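Local atomic coordinates of glycosylation Associate Protein 3 (Streptococcus agalactiae serotype V, PDB entry 6OYC), a protein that probably acts in the accessory Sec pathway, as part of the Gap123 complex that supports glycosylation and secretion of a streptococcal surface protein. Residues 4-9 and 135-140; 62-67 and 108-113; 89-94 and 116-121. All blocks are in the same frame, centred on the assembly; numbering follows the deposited sequence.

How the contacts relate
From the N terminus, strand 4-7 is the first element of the chain, and contact 1 pairs it with the end of strand 130-140, closing a loop of 125 residues. Contacts 2 and 3 both lie within that loop. Contact 2 brings the approach to strand 69-78 against the exit of strand 107-111, and contact 3 pairs strand 84-91 with strand 118-125; their segments alternate along the chain, so the two loops cross. Contacts 1 and 2 reach one antiparallel sheet, contact 3 the other. Leu136 meets Ile121 and Leu138 meets Tyr119 between the sheets, while Tyr119 OH hydrogen-bonds to Pro62 O, and Lys66 NZ to Ala116 O.

Contact 1: residues 4-9 and 135-140; sequences ISYIYW and YLKLEE
Tyr6 and Lys137 face each other as a non-hydrogen-bonded pair of antiparallel strands, and their side chains run alongside in the same direction. Lys137 is extended throughout, with CG anti to the backbone N (chi1 -173°), which carries its methylenes across one face of the Tyr6 ring: Lys137 CG makes a CH-pi contact 4.2 Å from the ring centroid, and Lys137 CD comes within 3.5 Å of Tyr6 CZ. At the far end Lys137 NZ gives a weak hydrogen bond to Tyr6 OH, 3.2 Å away. The ammonium also forms a salt bridge with Glu139 OE2 and a hydrogen bond to Tyr176 OH, which in turn bonds Glu139 OE1, so several polar partners hold the lysine tip. Tyr6 turns its edge to the face of Tyr135 in a T-shaped pair, ring planes at 74° and Tyr6 CD2 3.8 Å from Tyr135 CE1. Strand 4-7 pairs with strand 130-140 of an antiparallel sheet through backbone bonds at Ser5–Leu138 and Ile7–Leu136; Ser5 N to Leu138 O measures 2.8 Å. On the opposite face, Ile7, Leu136 and Leu138 make apolar contacts: Ile7 CD1 reaches Leu138 CB at 3.9 Å, while Trp46 touches both Ile7 and Leu136. Tyr8 lays CE1 3.7 Å from Tyr135 CB, and its hydroxyl is hydrogen-bonded to Lys172 NZ.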
loop_
_atom_site.group_PDB
_atom_site.type_symbol
_atom_site.label_atom_id
_atom_site.label_comp_id
_atom_site.label_asym_id
_atom_site.label_seq_id
_atom_site.Cartn_x
_atom_site.Cartn_y
_atom_site.Cartn_z
ATOM N N ILE C 4 9.801 6.122 5.322
ATOM C CA ILE C 4 8.984 4.906 5.331
ATOM C C ILE C 4 8.639 4.575 3.884
ATOM O O ILE C 4 7.747 5.189 3.292
ATOM C CB ILE C 4 7.692 5.044 6.164
ATOM C CG1 ILE C 4 7.990 5.405 7.612
ATOM C CG2 ILE C 4 6.914 3.734 6.163
ATOM C CD1 ILE C 4 7.984 6.893 7.888
ATOM N N SER C 5 9.326 3.611 3.296
ATOM C CA SER C 5 9.125 3.287 1.896
ATOM C C SER C 5 8.665 1.844 1.752
ATOM O O SER C 5 9.247 0.931 2.349
ATOM C CB SER C 5 10.406 3.519 1.106
ATOM O OG SER C 5 10.783 4.874 1.204
ATOM N N TYR C 6 7.619 1.646 0.961
ATOM C CA TYR C 6 7.201 0.315 0.569
ATOM C C TYR C 6 7.705 0.090 -0.845
ATOM O O TYR C 6 7.525 0.940 -1.720
ATOM C CB TYR C 6 5.686 0.142 0.668
ATOM C CG TYR C 6 5.153 0.095 2.100
ATOM C CD1 TYR C 6 4.927 1.268 2.819
ATOM C CD2 TYR C 6 4.858 -1.124 2.727
ATOM C CE1 TYR C 6 4.422 1.226 4.140
ATOM C CE2 TYR C 6 4.357 -1.175 4.039
ATOM C CZ TYR C 6 4.139 0.001 4.735
ATOM O OH TYR C 6 3.654 -0.037 6.026
ATOM N N ILE C 7 8.356 -1.046 -1.053
ATOM C CA ILE C 7 9.199 -1.275 -2.208
ATOM C C ILE C 7 8.736 -2.560 -2.883
ATOM O O ILE C 7 8.681 -3.618 -2.242
ATOM C CB ILE C 7 10.678 -1.352 -1.778
ATOM C CG1 ILE C 7 11.185 0.032 -1.383
ATOM C CG2 ILE C 7 11.524 -1.886 -2.841
ATOM C CD1 ILE C 7 12.245 -0.028 -0.252
ATOM N N TYR C 8 8.418 -2.467 -4.174
ATOM C CA TYR C 8 7.708 -3.504 -4.903
ATOM C C TYR C 8 8.549 -4.042 -6.055
ATOM O O TYR C 8 9.378 -3.329 -6.634
ATOM C CB TYR C 8 6.373 -2.955 -5.436
ATOM C CG TYR C 8 5.435 -2.544 -4.330
ATOM C CD1 TYR C 8 4.570 -3.461 -3.750
ATOM C CD2 TYR C 8 5.428 -1.244 -3.848
ATOM C CE1 TYR C 8 3.714 -3.089 -2.720
ATOM C CE2 TYR C 8 4.583 -0.865 -2.831
ATOM C CZ TYR C 8 3.730 -1.785 -2.267
ATOM O OH TYR C 8 2.887 -1.394 -1.244
ATOM N N TRP C 9 8.321 -5.310 -6.387
ATOM C CA TRP C 9 9.029 -5.958 -7.490
ATOM C C TRP C 9 8.384 -5.553 -8.813
ATOM O O TRP C 9 7.209 -5.851 -9.060
ATOM C CB TRP C 9 9.014 -7.476 -7.299
ATOM C CG TRP C 9 9.706 -8.295 -8.352
ATOM C CD1 TRP C 9 10.138 -7.877 -9.584
ATOM C CD2 TRP C 9 10.041 -9.684 -8.269
ATOM N NE1 TRP C 9 10.711 -8.918 -10.263
ATOM C CE2 TRP C 9 10.674 -10.036 -9.477
ATOM C CE3 TRP C 9 9.867 -10.666 -7.289
ATOM C CZ2 TRP C 9 11.131 -11.326 -9.737
ATOM C CZ3 TRP C 9 10.324 -11.951 -7.551
ATOM C CH2 TRP C 9 10.944 -12.267 -8.768
ATOM N N TYR C 135 6.393 -7.303 -0.910
ATOM C CA TYR C 135 7.099 -6.030 -0.859
ATOM C C TYR C 135 8.214 -6.105 0.171
ATOM O O TYR C 135 8.297 -7.033 0.981
ATOM C CB TYR C 135 6.160 -4.862 -0.532
ATOM C CG TYR C 135 5.410 -4.981 0.776
ATOM C CD1 TYR C 135 6.045 -4.757 1.996
ATOM C CD2 TYR C 135 4.046 -5.289 0.790
ATOM C CE1 TYR C 135 5.347 -4.846 3.202
ATOM C CE2 TYR C 135 3.339 -5.379 1.992
ATOM C CZ TYR C 135 3.990 -5.161 3.192
ATOM O OH TYR C 135 3.284 -5.260 4.378
ATOM N N LEU C 136 9.069 -5.098 0.126
ATOM C CA LEU C 136 9.980 -4.804 1.211
ATOM C C LEU C 136 9.545 -3.490 1.837
ATOM O O LEU C 136 8.958 -2.634 1.162
ATOM C CB LEU C 136 11.424 -4.708 0.728
ATOM C CG LEU C 136 12.044 -5.889 -0.028
ATOM C CD1 LEU C 136 13.454 -5.530 -0.411
ATOM C CD2 LEU C 136 12.070 -7.154 0.800
ATOM N N LYS C 137 9.826 -3.340 3.134
ATOM C CA LYS C 137 9.567 -2.099 3.855
ATOM C C LYS C 137 10.864 -1.594 4.473
ATOM O O LYS C 137 11.514 -2.305 5.251
ATOM C CB LYS C 137 8.496 -2.289 4.932
ATOM C CG LYS C 137 8.046 -1.004 5.619
ATOM C CD LYS C 137 6.869 -1.291 6.545
ATOM C CE LYS C 137 6.548 -0.115 7.431
ATOM N NZ LYS C 137 5.598 -0.494 8.518
ATOM N N LEU C 138 11.225 -0.363 4.129
ATOM C CA LEU C 138 12.427 0.291 4.616
ATOM C C LEU C 138 12.019 1.555 5.371
ATOM O O LEU C 138 11.370 2.440 4.798
ATOM C CB LEU C 138 13.351 0.627 3.442
ATOM C CG LEU C 138 14.622 1.416 3.721
ATOM C CD1 LEU C 138 15.565 0.567 4.574
ATOM C CD2 LEU C 138 15.275 1.798 2.399
ATOM N N GLU C 139 12.399 1.642 6.647
ATOM C CA GLU C 139 12.019 2.778 7.473
ATOM C C GLU C 139 13.125 3.084 8.473
ATOM O O GLU C 139 13.860 2.192 8.910
ATOM C CB GLU C 139 10.717 2.502 8.227
ATOM C CG GLU C 139 10.734 1.143 8.892
ATOM C CD GLU C 139 9.438 0.817 9.611
ATOM O OE1 GLU C 139 8.837 1.752 10.193
ATOM O OE2 GLU C 139 9.029 -0.372 9.588
ATOM N N GLU C 140 13.217 4.347 8.862
ATOM C CA GLU C 140 14.155 4.684 9.918
ATOM C C GLU C 140 13.585 4.267 11.264
ATOM O O GLU C 140 12.372 4.154 11.446
ATOM C CB GLU C 140 14.511 6.172 9.912
ATOM C CG GLU C 140 13.364 7.115 10.052
ATOM C CD GLU C 140 13.811 8.566 9.933
ATOM O OE1 GLU C 140 13.255 9.280 9.071
ATOM O OE2 GLU C 140 14.730 8.978 10.684
#

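Contact 2: residues 62-67 and 108-113; sequences PLLRKG and IIFIYP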
loop_
_atom_site.group_PDB
_atom_site.type_symbol
_atom_site.label_atom_id
_atom_site.label_comp_id
_atom_site.label_asym_id
_atom_site.label_seq_id
_atom_site.Cartn_x
_atom_site.Cartn_y
_atom_site.Cartn_z
ATOM N N PRO C 62 14.910 5.261 -1.412
ATOM C CA PRO C 62 15.076 6.635 -0.938
ATOM C C PRO C 62 16.502 6.923 -0.506
ATOM O O PRO C 62 17.286 6.033 -0.158
ATOM C CB PRO C 62 14.134 6.706 0.273
ATOM C CG PRO C 62 14.199 5.301 0.850
ATOM C CD PRO C 62 14.340 4.378 -0.375
ATOM N N LEU C 63 16.793 8.214 -0.500
ATOM C CA LEU C 63 18.050 8.744 0.008
ATOM C C LEU C 63 18.130 8.526 1.513
ATOM O O LEU C 63 17.192 8.858 2.242
ATOM C CB LEU C 63 18.120 10.229 -0.335
ATOM C CG LEU C 63 19.395 11.034 -0.516
ATOM C CD1 LEU C 63 20.334 10.394 -1.539
ATOM C CD2 LEU C 63 19.023 12.480 -0.914
ATOM N N LEU C 64 19.247 7.980 1.988
ATOM C CA LEU C 64 19.427 7.681 3.402
ATOM C C LEU C 64 20.522 8.564 3.991
ATOM O O LEU C 64 21.317 9.173 3.267
ATOM C CB LEU C 64 19.764 6.195 3.607
ATOM C CG LEU C 64 18.733 5.185 3.070
ATOM C CD1 LEU C 64 19.113 3.744 3.431
ATOM C CD2 LEU C 64 17.313 5.505 3.564
ATOM N N ARG C 65 20.559 8.643 5.316
ATOM C CA ARG C 65 21.524 9.494 6.014
ATOM C C ARG C 65 22.616 8.644 6.668
ATOM O O ARG C 65 22.317 7.703 7.416
ATOM C CB ARG C 65 20.834 10.371 7.075
ATOM C CG ARG C 65 19.532 11.073 6.622
ATOM C CD ARG C 65 19.744 11.798 5.316
ATOM N NE ARG C 65 18.811 12.904 5.090
ATOM C CZ ARG C 65 17.745 12.862 4.283
ATOM N NH1 ARG C 65 17.419 11.743 3.603
ATOM N NH2 ARG C 65 16.995 13.959 4.162
ATOM N N LYS C 66 23.878 8.996 6.405
ATOM C CA LYS C 66 24.999 8.251 6.965
ATOM C C LYS C 66 24.951 8.276 8.484
ATOM O O LYS C 66 24.865 9.341 9.099
ATOM C CB LYS C 66 26.328 8.831 6.484
ATOM C CG LYS C 66 26.556 8.808 4.957
ATOM C CD LYS C 66 27.735 9.716 4.605
ATOM C CE LYS C 66 27.889 9.926 3.115
ATOM N NZ LYS C 66 29.054 9.184 2.622
ATOM N N GLY C 67 24.993 7.093 9.094
ATOM C CA GLY C 67 24.945 6.984 10.536
ATOM C C GLY C 67 23.563 6.813 11.132
ATOM O O GLY C 67 23.459 6.574 12.336
ATOM N N ILE C 108 15.740 -6.701 9.537
ATOM C CA ILE C 108 17.048 -6.376 10.085
ATOM C C ILE C 108 17.072 -4.881 10.352
ATOM O O ILE C 108 16.274 -4.106 9.822
ATOM C CB ILE C 108 18.241 -6.767 9.169
ATOM C CG1 ILE C 108 18.159 -6.043 7.824
ATOM C CG2 ILE C 108 18.337 -8.284 8.983
ATOM C CD1 ILE C 108 19.362 -6.327 6.913
ATOM N N ILE C 109 17.997 -4.484 11.202
ATOM C CA ILE C 109 18.289 -3.086 11.432
ATOM C C ILE C 109 19.755 -2.883 11.111
ATOM O O ILE C 109 20.608 -3.643 11.582
ATOM C CB ILE C 109 17.957 -2.666 12.872
ATOM C CG1 ILE C 109 16.456 -2.836 13.113
ATOM C CG2 ILE C 109 18.377 -1.214 13.114
ATOM C CD1 ILE C 109 15.989 -2.330 14.464
ATOM N N PHE C 110 20.046 -1.883 10.295
ATOM C CA PHE C 110 21.410 -1.596 9.897
ATOM C C PHE C 110 21.623 -0.099 10.011
ATOM O O PHE C 110 20.666 0.679 10.004
ATOM C CB PHE C 110 21.681 -2.055 8.463
ATOM C CG PHE C 110 20.889 -1.279 7.423
ATOM C CD1 PHE C 110 19.593 -1.663 7.096
ATOM C CD2 PHE C 110 21.432 -0.163 6.796
ATOM C CE1 PHE C 110 18.852 -0.957 6.153
ATOM C CE2 PHE C 110 20.703 0.554 5.856
ATOM C CZ PHE C 110 19.404 0.159 5.534
ATOM N N ILE C 111 22.890 0.299 10.097
ATOM C CA ILE C 111 23.277 1.699 9.994
ATOM C C ILE C 111 23.724 1.973 8.565
ATOM O O ILE C 111 24.550 1.240 8.019
ATOM C CB ILE C 111 24.385 2.043 11.000
ATOM C CG1 ILE C 111 23.762 2.275 12.381
ATOM C CG2 ILE C 111 25.154 3.260 10.539
ATOM C CD1 ILE C 111 24.683 1.910 13.501
ATOM N N TYR C 112 23.156 2.998 7.946
ATOM C CA TYR C 112 23.632 3.415 6.637
ATOM C C TYR C 112 25.064 3.910 6.795
ATOM O O TYR C 112 25.287 4.901 7.503
ATOM C CB TYR C 112 22.739 4.507 6.057
ATOM C CG TYR C 112 23.035 4.865 4.615
ATOM C CD1 TYR C 112 22.861 3.929 3.582
ATOM C CD2 TYR C 112 23.468 6.153 4.276
ATOM C CE1 TYR C 112 23.123 4.277 2.244
ATOM C CE2 TYR C 112 23.720 6.510 2.946
ATOM C CZ TYR C 112 23.551 5.570 1.934
ATOM O OH TYR C 112 23.825 5.936 0.627
ATOM N N PRO C 113 26.050 3.252 6.190
ATOM C CA PRO C 113 27.446 3.476 6.582
ATOM C C PRO C 113 28.037 4.746 5.984
ATOM O O PRO C 113 27.549 5.280 4.988
ATOM C CB PRO C 113 28.155 2.235 6.042
ATOM C CG PRO C 113 27.342 1.835 4.876
ATOM C CD PRO C 113 25.917 2.142 5.234
HETATM O O HOH W 1 21.075 6.829 -0.027
#
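Tyr112 reaches across to the loop 62-67 with CG anti to its backbone N (chi1 -172°), which brings one ring face against Leu64. Tyr112 CB lies 3.5 Å from Arg65 O. Farther out, Tyr112 CG meets Leu64 CB at 3.7 Å, and that methylene sits over the centre of the ring face in a CH-pi contact, 12° off the ring normal. Tyr112 CD1 touches the methyl Leu64 CD1, whereas Tyr112 CD2 lies 3.6 Å from Lys66 N, which approaches the ring edge in its plane, and CE2 lies near Leu64 O. At the tip, Tyr112 OH is hydrogen-bonded to a water 3.0 Å away, and the same water accepts from Leu64 N. Leu64 CD1 continues to the edge of Phe110, 4.2 Å from Phe110 CZ. Lys66 NZ hydrogen-bonds to Lys114 O. Tyr112's backbone carbonyl is held directly, Tyr112 O accepting a nearly straight hydrogen bond from Gly67 N at 2.7 Å, and its hydroxyl indirectly, through water. The residue just past strand 107-111 thus packs its ring on the loop, consistent with a ring whose place and tilt are set by Leu64 over its face, Lys66 N at its edge and the water-bridged hydroxyl.

Contact 3: residues 89-94 and 116-121; sequences EFYNRF and AYTYTI
Glu89 opens the pairing with Thr120, exchanging two backbone hydrogen bonds; Glu89 N to Thr120 O and Thr120 N to Glu89 O are both 3.0 Å. The glutamate carboxylate turns elsewhere, to Arg87 and Ser97. Phe90 points to the other face of the sheet, where Phe90 CB packs against Ala116 CB at 3.8 Å and Phe90 CD1 against Tyr119 CB at 3.6 Å. Tyr91 returns to the face of Thr118 and Thr120. With CG anti to its carbonyl carbon (chi1 -63°), its ring extends back past Thr118 toward Thr120, whose OG1 lies near the ring plane at the edge, and a water joins Tyr91 OH to Thr120 OG1 by a hydrogen bond to each. In the backbone, Tyr91 N donates to Thr118 O, while Tyr91 O accepts from both Tyr117 N, at 2.7 Å, and Thr118 N. Two residues facing one make a classic beta bulge. Asn92 follows with an Asx turn, its OD1 accepting from Phe94 N as well as from Glu96 N. Arg93 then lies over one face of the Tyr117 ring: Arg93 CB makes a CH-pi contact 4.1 Å from the centroid, though the exact pose of the guanidinium is doubtful. A second water accepts from Arg93 NE and is hydrogen-bonded to Tyr117 OH, bridging Arg93 NE and the Tyr117 hydroxyl. Within the four-stranded antiparallel sheet this pair occupies the middle, with strand 97-103 beyond strand 84-91 and strand 41-47 beyond strand 118-125, while Tyr119 and Ile121 pack onto strand 130-140 of the neighbouring antiparallel sheet.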
loop_
_atom_site.group_PDB
_atom_site.type_symbol
_atom_site.label_atom_id
_atom_site.label_comp_id
_atom_site.label_asym_id
_atom_site.label_seq_id
_atom_site.Cartn_x
_atom_site.Cartn_y
_atom_site.Cartn_z
ATOM N N GLU C 89 23.440 -3.689 -0.388
ATOM C CA GLU C 89 24.853 -3.454 -0.646
ATOM C C GLU C 89 25.107 -1.965 -0.839
ATOM O O GLU C 89 24.317 -1.280 -1.491
ATOM C CB GLU C 89 25.333 -4.228 -1.886
ATOM C CG GLU C 89 26.852 -4.206 -2.062
ATOM C CD GLU C 89 27.388 -5.451 -2.772
ATOM O OE1 GLU C 89 26.596 -6.315 -3.206
ATOM O OE2 GLU C 89 28.616 -5.558 -2.905
ATOM N N PHE C 90 26.218 -1.478 -0.288
ATOM C CA PHE C 90 26.575 -0.071 -0.324
ATOM C C PHE C 90 27.761 0.154 -1.259
ATOM O O PHE C 90 28.662 -0.692 -1.367
ATOM C CB PHE C 90 26.869 0.439 1.094
ATOM C CG PHE C 90 25.812 0.020 2.110
ATOM C CD1 PHE C 90 24.545 0.592 2.097
ATOM C CD2 PHE C 90 26.074 -0.974 3.041
ATOM C CE1 PHE C 90 23.555 0.189 3.020
ATOM C CE2 PHE C 90 25.094 -1.379 3.967
ATOM C CZ PHE C 90 23.835 -0.796 3.950
ATOM N N TYR C 91 27.745 1.295 -1.949
ATOM C CA TYR C 91 28.722 1.602 -2.983
ATOM C C TYR C 91 29.215 3.022 -2.779
ATOM O O TYR C 91 28.427 3.928 -2.472
ATOM C CB TYR C 91 28.137 1.444 -4.407
ATOM C CG TYR C 91 27.702 0.023 -4.721
ATOM C CD1 TYR C 91 26.427 -0.430 -4.378
ATOM C CD2 TYR C 91 28.576 -0.875 -5.345
ATOM C CE1 TYR C 91 26.030 -1.728 -4.647
ATOM C CE2 TYR C 91 28.187 -2.167 -5.624
ATOM C CZ TYR C 91 26.917 -2.594 -5.268
ATOM O OH TYR C 91 26.532 -3.878 -5.552
ATOM N N ASN C 92 30.521 3.209 -2.917
ATOM C CA ASN C 92 31.065 4.550 -2.835
ATOM C C ASN C 92 30.829 5.249 -4.169
ATOM O O ASN C 92 30.200 4.714 -5.089
ATOM C CB ASN C 92 32.536 4.518 -2.435
ATOM C CG ASN C 92 33.409 3.830 -3.460
ATOM O OD1 ASN C 92 33.013 3.597 -4.617
ATOM N ND2 ASN C 92 34.620 3.484 -3.035
ATOM N N ARG C 93 31.365 6.454 -4.285
ATOM C CA ARG C 93 31.130 7.287 -5.452
ATOM C C ARG C 93 31.915 6.802 -6.668
ATOM O O ARG C 93 31.669 7.280 -7.777
ATOM C CB ARG C 93 31.429 8.749 -5.056
ATOM C CG ARG C 93 32.169 9.641 -6.010
ATOM C CD ARG C 93 32.301 11.069 -5.457
ATOM N NE ARG C 93 31.089 11.682 -4.886
ATOM C CZ ARG C 93 30.968 12.052 -3.611
ATOM N NH1 ARG C 93 31.958 11.822 -2.749
ATOM N NH2 ARG C 93 29.852 12.631 -3.175
ATOM N N PHE C 94 32.818 5.831 -6.506
ATOM C CA PHE C 94 33.458 5.181 -7.643
ATOM C C PHE C 94 32.804 3.860 -7.986
ATOM O O PHE C 94 33.342 3.098 -8.787
ATOM C CB PHE C 94 34.946 4.962 -7.378
ATOM C CG PHE C 94 35.666 6.208 -7.004
ATOM C CD1 PHE C 94 35.737 6.610 -5.673
ATOM C CD2 PHE C 94 36.239 7.007 -7.982
ATOM C CE1 PHE C 94 36.389 7.774 -5.319
ATOM C CE2 PHE C 94 36.894 8.177 -7.640
ATOM C CZ PHE C 94 36.974 8.563 -6.308
ATOM N N ALA C 116 29.080 4.894 2.262
ATOM C CA ALA C 116 28.048 4.676 1.264
ATOM C C ALA C 116 27.759 5.977 0.517
ATOM O O ALA C 116 27.449 6.999 1.133
ATOM C CB ALA C 116 26.774 4.143 1.927
ATOM N N TYR C 117 27.891 5.940 -0.806
ATOM C CA TYR C 117 27.356 6.965 -1.690
ATOM C C TYR C 117 25.978 6.579 -2.221
ATOM O O TYR C 117 25.034 7.368 -2.136
ATOM C CB TYR C 117 28.308 7.223 -2.868
ATOM C CG TYR C 117 27.921 8.459 -3.643
ATOM C CD1 TYR C 117 27.964 9.721 -3.035
ATOM C CD2 TYR C 117 27.468 8.372 -4.961
ATOM C CE1 TYR C 117 27.575 10.866 -3.718
ATOM C CE2 TYR C 117 27.095 9.531 -5.675
ATOM C CZ TYR C 117 27.159 10.774 -5.042
ATOM O OH TYR C 117 26.789 11.930 -5.699
ATOM N N THR C 118 25.844 5.374 -2.769
ATOM C CA THR C 118 24.556 4.820 -3.169
ATOM C C THR C 118 24.382 3.435 -2.553
ATOM O O THR C 118 25.290 2.895 -1.912
ATOM C CB THR C 118 24.426 4.719 -4.699
ATOM O OG1 THR C 118 25.353 3.746 -5.189
ATOM C CG2 THR C 118 24.701 6.062 -5.350
ATOM N N TYR C 119 23.210 2.840 -2.766
ATOM C CA TYR C 119 23.010 1.468 -2.314
ATOM C C TYR C 119 21.981 0.779 -3.202
ATOM O O TYR C 119 21.208 1.418 -3.915
ATOM C CB TYR C 119 22.603 1.410 -0.821
ATOM C CG TYR C 119 21.217 1.946 -0.485
ATOM C CD1 TYR C 119 20.951 3.320 -0.476
ATOM C CD2 TYR C 119 20.166 1.077 -0.185
ATOM C CE1 TYR C 119 19.684 3.804 -0.176
ATOM C CE2 TYR C 119 18.885 1.556 0.123
ATOM C CZ TYR C 119 18.654 2.918 0.127
ATOM O OH TYR C 119 17.399 3.391 0.431
ATOM N N THR C 120 22.009 -0.541 -3.180
ATOM C CA THR C 120 21.042 -1.355 -3.895
ATOM C C THR C 120 20.470 -2.375 -2.930
ATOM O O THR C 120 21.086 -2.715 -1.923
ATOM C CB THR C 120 21.669 -2.108 -5.076
ATOM O OG1 THR C 120 22.619 -3.043 -4.562
ATOM C CG2 THR C 120 22.355 -1.149 -6.074
ATOM N N ILE C 121 19.295 -2.898 -3.259
ATOM C CA ILE C 121 18.719 -4.013 -2.516
ATOM C C ILE C 121 18.330 -5.075 -3.527
ATOM O O ILE C 121 17.688 -4.762 -4.531
ATOM C CB ILE C 121 17.508 -3.583 -1.668
ATOM C CG1 ILE C 121 17.922 -2.500 -0.664
ATOM C CG2 ILE C 121 16.946 -4.770 -0.958
ATOM C CD1 ILE C 121 16.754 -1.850 0.092
HETATM O O HOH W 2 23.960 -4.423 -6.616
HETATM O O HOH W 3 29.392 12.910 -6.480
#